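Local atomic coordinates of CdnC (Chryseobacterium gregarium DSM 19109, PDB entry 7MGV), a protein that uses ATP to join side chains of a ribosomally made precursor peptide through omega-ester bonds, giving single and bicyclic graspetide macrocycles. Residues Tyr94-Asn99 with Arg144-Glu149; Phe127-Asp132 with Gly137-Tyr142; Trp323-Asn326 with Glu330-Ile333. All blocks are in the same frame, centred on the assembly; numbering follows the deposited sequence.

Contact 1. Residues Tyr94-Asn99 with Arg144-Glu149; sequences YRRAYN and RLDSKE
Arg96 lays the NH1/NH2 end of its guanidinium against the carboxylate of Asp146, and this bidentate salt bridge carries the whole contact between Tyr94-Asn99 and Arg144-Glu149. The pairing is end-on, one nitrogen to each oxygen. Arg96 NH1 donates to Asp146 OD1 at 2.8 Å with an N-H...O angle of 174°, and Arg96 NH2 donates to Asp146 OD2, also at 2.8 Å and nearly as straight. Both oxygens lie in the guanidinium plane and both are met on their syn sides, OD1 from slightly out of the carboxylate plane. The two flat groups are only 17° apart, so the near-planar ring of two parallel bonds fixes the rotation of each group about its last torsion. Arg96 reaches this far because its CG stands anti to the backbone N (chi1 -172°) and the chain stays extended through NE, while Asp146 comes from the opposite direction. The backbones accordingly remain well separated, with the CA atoms of Arg96 and Leu145 11.7 Å apart, and just 84 Å² is buried. The pair lies at the surface, where the gain from the opposite charges is probably moderated by solvent.

On the arginine side, Ala97 N donates to Tyr94 OH at 3.3 Å in a nearly straight bond that ties the backbone next to Arg96 to the hydroxyl of Tyr94. On the aspartate side, Ser147 N-caps helix 148-158 through Glu150 N. The bridge therefore joins the loop following strand 91-94, a strand of the parallel sheet, to the turn between helices 139-145 and 148-158. Tyr142 of helix 139-145 packs against Arg96, and Asn122 of the second subunit makes a weak hydrogen bond to the backbone oxygen of Asp146.

Contact 2. Residues Phe127-Asp132 with Gly137-Tyr142; sequences FLESID and GKPSVY
The N-terminus of helix 139-145, in the pre-ATP-grasp region, receives the carboxylate of Glu129 from the last turns of helix 110-130. Glu129 OE2 accepts from Ser140 N at 2.6 Å with an N-H...O angle of 161°, a short bond to an amide in the first turn of the helix. Ser140 OG lies 2.9 Å from the same Glu129 OE2. The positive end of the helix dipole would be expected to favour the charged carboxylate. A bend at chi2 of Glu129 (-73°) turns the acid back over the ring of Pro139, whose CD is 3.3 Å from OE2.

Lys138, at the N-cap position, runs the other way. Fully extended beyond CG, it passes the carbonyl of Leu128 and brings NZ to the end of helix 110-130, where it donates to Ile131 O at 2.7 Å, nearly in line with that carbonyl (168°), and to Glu129 O at 3.2 Å. Each helix end is thus met by a side chain of complementary charge from the other segment. A water donates to Glu129 OE1 and weakly accepts from Lys138 NZ.

Beside the polar pairs, Leu128 CB touches Pro139 CD at 4.1 Å. Leu128 and Pro139 both rest on Tyr94 of strand 91-94, Ile131 packs on Val92 and Leu25 of the parallel sheet, and Ser140 meets Ser140 of the second subunit.

Contact 3. Residues Trp323-Asn326 with Glu330-Ile333; sequences WLDN and ENRI
Asp325 turns its carboxylate across the start of helix 332-341. Its OD1 accepts from Ile333 N at 2.8 Å, a bent bond (N-H...O 131°) that meets the oxygen on its syn side but 29° out of the carboxylate plane. The other oxygen, OD2, receives Asn331 ND2 at 3.2 Å from above that plane and is also hydrogen-bonded to Ser334 OG, its strongest polar partner. The Asp325 and Asn331 side chains cross at about a right angle. With CG anti to the backbone N (chi1 -176°), the carboxylate of Asp325 lies by Asn331 and Ile333 N.

Asn331 ND2 has a second, weak bond to Asn326 OD1, the two amides lying side by side with steeply inclined planes. Apolar packing is slight: Ile333 CD1 lies 4.0 Å from Asp325 CA.

Farther out, Thr328 OG1 bonds to both Asp325 O and Arg332 N, tying the linking turn to the helix start. Ile333 leans on Thr239, Val241, Tyr246 and Phe248 of strands 234-241 and 244-251 of an antiparallel sheet.

Asn331 occupies the N-cap position without making a capping bond of its own; acceptors come instead from Asp325 OD1, for Ile333 N, and from Thr328 OG1, for Arg332 N. Largely buried, the Asp325 carboxylate is compensated by amide, hydroxyl and backbone donors, and the nearby helix start would probably help to stabilise its negative charge.

Contacts 1 and 2 are neighbours, their centres 11 Å apart, and both use helix 139-145. Along the chain, segments 127-132 and 137-142 fall between the two halves of contact 1, and Tyr94 O lies 2.6 Å from Tyr142 OH, a probable hydrogen bond joining them. Both contacts lie by the parallel sheet and touch the second subunit, in or beside the pre-ATP-grasp region. Contact 3 follows later in sequence, its centre 22 Å from contact 1 and 26 Å from contact 2. It lies between helix 35-46 and the antiparallel sheet containing strands 234-241 and 244-251, on the nucleotide-binding side, where the side chain of Leu324 is about 12 Å from the bound ADP.

Contact 1. Residues Tyr94-Asn99 with Arg144-Glu149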
# COMPACT_ATOMS: atom_id res chain seq x y z
N TYR A 94 -5.56 9.20 10.74
CA TYR A 94 -5.18 7.79 10.77
C TYR A 94 -3.71 7.70 11.16
O TYR A 94 -2.82 7.90 10.32
CB TYR A 94 -5.45 7.13 9.42
CG TYR A 94 -4.90 5.73 9.28
CD1 TYR A 94 -4.95 4.83 10.34
CD2 TYR A 94 -4.32 5.31 8.09
CE1 TYR A 94 -4.44 3.55 10.21
CE2 TYR A 94 -3.82 4.03 7.96
CZ TYR A 94 -3.88 3.16 9.02
OH TYR A 94 -3.37 1.88 8.89
N ARG A 95 -3.46 7.41 12.43
CA ARG A 95 -2.13 7.01 12.86
C ARG A 95 -1.92 5.55 12.48
O ARG A 95 -2.74 4.69 12.84
CB ARG A 95 -1.97 7.21 14.36
CG ARG A 95 -2.48 8.56 14.86
CD ARG A 95 -2.04 8.84 16.28
NE ARG A 95 -0.76 8.22 16.59
CZ ARG A 95 0.26 8.85 17.17
NH1 ARG A 95 0.15 10.12 17.51
NH2 ARG A 95 1.39 8.20 17.42
N ARG A 96 -0.84 5.28 11.75
CA ARG A 96 -0.68 3.99 11.08
C ARG A 96 -0.82 2.83 12.06
O ARG A 96 -0.21 2.82 13.13
CB ARG A 96 0.67 3.91 10.37
CG ARG A 96 0.80 2.68 9.49
CD ARG A 96 2.02 2.73 8.59
NE ARG A 96 1.85 1.86 7.43
CZ ARG A 96 2.77 1.67 6.49
NH1 ARG A 96 3.94 2.28 6.57
NH2 ARG A 96 2.52 0.86 5.47
N ALA A 97 -1.62 1.84 11.67
CA ALA A 97 -1.89 0.69 12.52
C ALA A 97 -0.81 -0.37 12.35
O ALA A 97 -0.37 -0.66 11.23
CB ALA A 97 -3.26 0.09 12.19
N TYR A 98 -0.38 -0.94 13.47
CA TYR A 98 0.58 -2.02 13.47
C TYR A 98 0.06 -3.29 14.12
O TYR A 98 0.72 -4.33 14.03
CB TYR A 98 1.88 -1.60 14.18
CG TYR A 98 2.55 -0.40 13.55
CD1 TYR A 98 2.93 0.70 14.32
CD2 TYR A 98 2.81 -0.36 12.18
CE1 TYR A 98 3.54 1.80 13.74
CE2 TYR A 98 3.42 0.74 11.60
CZ TYR A 98 3.78 1.81 12.39
OH TYR A 98 4.39 2.90 11.82
N ASN A 99 -1.10 -3.24 14.78
CA ASN A 99 -1.66 -4.42 15.44
C ASN A 99 -3.18 -4.30 15.39
O ASN A 99 -3.78 -3.58 16.19
CB ASN A 99 -1.16 -4.53 16.87
CG ASN A 99 -1.92 -5.57 17.67
OD1 ASN A 99 -2.44 -5.29 18.75
ND2 ASN A 99 -1.99 -6.79 17.14
N ARG A 144 2.79 4.29 -0.10
CA ARG A 144 3.70 5.03 -0.99
C ARG A 144 4.94 5.49 -0.24
O ARG A 144 6.05 5.45 -0.78
CB ARG A 144 2.99 6.23 -1.61
CG ARG A 144 3.82 6.89 -2.69
CD ARG A 144 3.40 8.32 -2.98
NE ARG A 144 4.37 8.97 -3.87
CZ ARG A 144 4.21 10.18 -4.41
NH1 ARG A 144 3.11 10.88 -4.16
NH2 ARG A 144 5.15 10.68 -5.19
N LEU A 145 4.78 5.93 1.01
CA LEU A 145 5.92 6.40 1.78
C LEU A 145 6.84 5.26 2.24
O LEU A 145 7.94 5.55 2.72
CB LEU A 145 5.46 7.21 2.99
CG LEU A 145 5.48 8.73 2.80
CD1 LEU A 145 6.86 9.19 2.37
CD2 LEU A 145 4.43 9.16 1.79
N ASP A 146 6.42 4.00 2.10
CA ASP A 146 7.30 2.88 2.44
C ASP A 146 8.48 2.77 1.48
O ASP A 146 9.45 2.07 1.80
CB ASP A 146 6.51 1.57 2.44
CG ASP A 146 5.61 1.43 3.66
OD1 ASP A 146 5.97 1.98 4.73
OD2 ASP A 146 4.56 0.77 3.56
N SER A 147 8.42 3.43 0.33
CA SER A 147 9.48 3.37 -0.68
C SER A 147 10.55 4.39 -0.30
O SER A 147 10.46 5.57 -0.63
CB SER A 147 8.92 3.63 -2.07
OG SER A 147 9.95 3.85 -3.01
N LYS A 148 11.59 3.93 0.40
CA LYS A 148 12.69 4.82 0.75
C LYS A 148 13.45 5.28 -0.48
O LYS A 148 14.00 6.39 -0.50
CB LYS A 148 13.63 4.12 1.74
CG LYS A 148 13.04 3.93 3.12
CD LYS A 148 13.82 2.92 3.93
CE LYS A 148 13.61 3.12 5.43
NZ LYS A 148 12.17 3.24 5.78
N GLU A 149 13.49 4.45 -1.53
CA GLU A 149 14.14 4.84 -2.77
C GLU A 149 13.46 6.07 -3.37
O GLU A 149 14.14 7.00 -3.83
CB GLU A 149 14.12 3.68 -3.77
CG GLU A 149 15.24 3.72 -4.79
CD GLU A 149 15.27 2.49 -5.67
OE1 GLU A 149 15.50 2.63 -6.89
OE2 GLU A 149 15.07 1.37 -5.15

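Contact 2. Residues Phe127-Asp132 with Gly137-Tyr142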
# COMPACT_ATOMS: atom_id res chain seq x y z
N PHE A 127 -12.30 0.95 4.40
CA PHE A 127 -13.06 2.04 5.01
C PHE A 127 -12.20 3.29 5.14
O PHE A 127 -12.63 4.39 4.77
CB PHE A 127 -13.60 1.62 6.37
CG PHE A 127 -14.03 2.79 7.22
CD1 PHE A 127 -15.06 3.62 6.80
CD2 PHE A 127 -13.40 3.07 8.42
CE1 PHE A 127 -15.46 4.70 7.56
CE2 PHE A 127 -13.80 4.15 9.19
CZ PHE A 127 -14.83 4.96 8.76
N LEU A 128 -10.98 3.14 5.67
CA LEU A 128 -10.12 4.30 5.87
C LEU A 128 -9.78 4.99 4.56
O LEU A 128 -9.65 6.22 4.51
CB LEU A 128 -8.85 3.88 6.61
CG LEU A 128 -9.06 3.44 8.06
CD1 LEU A 128 -7.76 2.97 8.70
CD2 LEU A 128 -9.69 4.56 8.87
N GLU A 129 -9.63 4.22 3.48
CA GLU A 129 -9.43 4.82 2.16
C GLU A 129 -10.68 5.55 1.68
O GLU A 129 -10.59 6.64 1.11
CB GLU A 129 -9.03 3.75 1.15
CG GLU A 129 -7.57 3.35 1.19
CD GLU A 129 -6.65 4.41 0.62
OE1 GLU A 129 -7.09 5.15 -0.28
OE2 GLU A 129 -5.50 4.50 1.07
N SER A 130 -11.85 4.95 1.91
CA SER A 130 -13.10 5.48 1.36
C SER A 130 -13.48 6.84 1.94
O SER A 130 -14.28 7.55 1.32
CB SER A 130 -14.24 4.48 1.61
OG SER A 130 -14.56 4.41 2.98
N ILE A 131 -12.94 7.20 3.10
CA ILE A 131 -13.27 8.49 3.71
C ILE A 131 -12.88 9.61 2.76
O ILE A 131 -11.70 9.75 2.39
CB ILE A 131 -12.58 8.64 5.07
CG1 ILE A 131 -13.12 7.60 6.06
CG2 ILE A 131 -12.77 10.04 5.61
CD1 ILE A 131 -12.43 7.63 7.40
N ASP A 132 -13.86 10.41 2.34
CA ASP A 132 -13.60 11.52 1.43
C ASP A 132 -13.41 12.85 2.15
O ASP A 132 -13.01 13.83 1.51
CB ASP A 132 -14.74 11.65 0.41
CG ASP A 132 -16.09 11.86 1.05
OD1 ASP A 132 -16.19 11.81 2.29
OD2 ASP A 132 -17.07 12.09 0.30
N GLY A 137 -3.29 11.11 6.92
CA GLY A 137 -2.88 9.72 6.87
C GLY A 137 -3.91 8.84 6.19
O GLY A 137 -5.10 8.94 6.48
N LYS A 138 -3.45 7.98 5.28
CA LYS A 138 -4.32 7.03 4.59
C LYS A 138 -3.48 5.83 4.19
O LYS A 138 -2.26 5.97 3.98
CB LYS A 138 -4.98 7.66 3.36
CG LYS A 138 -6.43 8.08 3.60
CD LYS A 138 -7.07 8.66 2.36
CE LYS A 138 -8.54 9.00 2.62
NZ LYS A 138 -9.22 9.51 1.40
N PRO A 139 -4.08 4.64 4.09
CA PRO A 139 -3.27 3.43 3.82
C PRO A 139 -2.44 3.51 2.55
O PRO A 139 -1.27 3.12 2.56
CB PRO A 139 -4.33 2.33 3.73
CG PRO A 139 -5.47 2.83 4.56
CD PRO A 139 -5.49 4.32 4.34
N SER A 140 -3.01 4.00 1.44
CA SER A 140 -2.25 4.08 0.20
C SER A 140 -1.11 5.08 0.32
O SER A 140 -0.02 4.87 -0.24
CB SER A 140 -3.16 4.44 -0.97
OG SER A 140 -3.70 5.74 -0.80
N VAL A 141 -1.33 6.17 1.05
CA VAL A 141 -0.27 7.16 1.24
C VAL A 141 0.87 6.58 2.07
O VAL A 141 2.05 6.74 1.74
CB VAL A 141 -0.85 8.43 1.89
CG1 VAL A 141 0.26 9.42 2.17
CG2 VAL A 141 -1.91 9.05 0.98
N TYR A 142 0.53 5.88 3.16
CA TYR A 142 1.56 5.23 3.97
C TYR A 142 2.30 4.17 3.16
O TYR A 142 3.51 3.99 3.32
CB TYR A 142 0.92 4.60 5.21
CG TYR A 142 0.52 5.61 6.27
CD1 TYR A 142 1.35 6.68 6.58
CD2 TYR A 142 -0.68 5.49 6.95
CE1 TYR A 142 0.99 7.60 7.55
CE2 TYR A 142 -1.05 6.40 7.92
CZ TYR A 142 -0.21 7.46 8.21
OH TYR A 142 -0.57 8.37 9.17
O HOH W 1 -8.24 7.71 -1.28

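Contact 3. Residues Trp323-Asn326 with Glu330-Ile333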
# COMPACT_ATOMS: atom_id res chain seq x y z
N TRP A 323 7.66 12.52 22.33
CA TRP A 323 8.91 12.70 23.05
C TRP A 323 9.52 14.08 22.80
O TRP A 323 10.08 14.69 23.71
CB TRP A 323 9.90 11.60 22.68
CG TRP A 323 10.15 11.44 21.19
CD1 TRP A 323 9.21 11.28 20.21
CD2 TRP A 323 11.42 11.42 20.54
NE1 TRP A 323 9.83 11.17 18.99
CE2 TRP A 323 11.18 11.25 19.16
CE3 TRP A 323 12.74 11.52 20.98
CZ2 TRP A 323 12.21 11.19 18.23
CZ3 TRP A 323 13.76 11.46 20.06
CH2 TRP A 323 13.49 11.30 18.69
N LEU A 324 9.40 14.58 21.57
CA LEU A 324 9.88 15.92 21.25
C LEU A 324 8.82 16.99 21.48
O LEU A 324 9.17 18.15 21.74
CB LEU A 324 10.35 15.99 19.80
CG LEU A 324 11.20 14.81 19.33
CD1 LEU A 324 11.29 14.77 17.81
CD2 LEU A 324 12.58 14.91 19.96
N ASP A 325 7.53 16.64 21.40
CA ASP A 325 6.48 17.60 21.74
C ASP A 325 6.55 18.00 23.21
O ASP A 325 6.20 19.13 23.56
CB ASP A 325 5.11 17.02 21.41
CG ASP A 325 3.99 18.00 21.66
OD1 ASP A 325 4.08 19.15 21.18
OD2 ASP A 325 3.01 17.62 22.34
N ASN A 326 7.00 17.09 24.07
CA ASN A 326 7.19 17.41 25.48
C ASN A 326 8.36 18.35 25.72
O ASN A 326 8.49 18.87 26.84
CB ASN A 326 7.38 16.13 26.29
CG ASN A 326 6.08 15.40 26.56
OD1 ASN A 326 5.02 16.02 26.64
ND2 ASN A 326 6.15 14.08 26.69
N GLU A 330 4.13 23.66 26.48
CA GLU A 330 2.71 23.29 26.48
C GLU A 330 2.30 22.61 25.18
O GLU A 330 1.23 22.87 24.63
CB GLU A 330 1.82 24.50 26.77
CG GLU A 330 2.10 25.16 28.11
CD GLU A 330 1.07 24.82 29.17
OE1 GLU A 330 1.15 23.71 29.75
OE2 GLU A 330 0.18 25.65 29.43
N ASN A 331 3.17 21.72 24.68
CA ASN A 331 2.84 20.79 23.60
C ASN A 331 2.39 21.53 22.33
O ASN A 331 1.24 21.44 21.90
CB ASN A 331 1.79 19.78 24.06
CG ASN A 331 2.09 19.22 25.43
OD1 ASN A 331 1.56 19.70 26.44
ND2 ASN A 331 2.93 18.20 25.49
N ARG A 332 3.34 22.26 21.75
CA ARG A 332 3.04 23.04 20.56
C ARG A 332 2.75 22.16 19.35
O ARG A 332 1.94 22.54 18.50
CB ARG A 332 4.20 24.00 20.25
CG ARG A 332 4.26 25.21 21.17
CD ARG A 332 2.97 26.02 21.12
NE ARG A 332 2.07 25.69 22.23
CZ ARG A 332 0.83 26.15 22.35
NH1 ARG A 332 0.33 26.96 21.42
NH2 ARG A 332 0.09 25.80 23.39
N ILE A 333 3.38 20.99 19.25
CA ILE A 333 3.11 20.10 18.12
C ILE A 333 1.71 19.51 18.23
O ILE A 333 1.01 19.36 17.22
CB ILE A 333 4.19 19.00 18.03
CG1 ILE A 333 5.58 19.62 17.97
CG2 ILE A 333 3.94 18.12 16.81
CD1 ILE A 333 6.70 18.59 17.92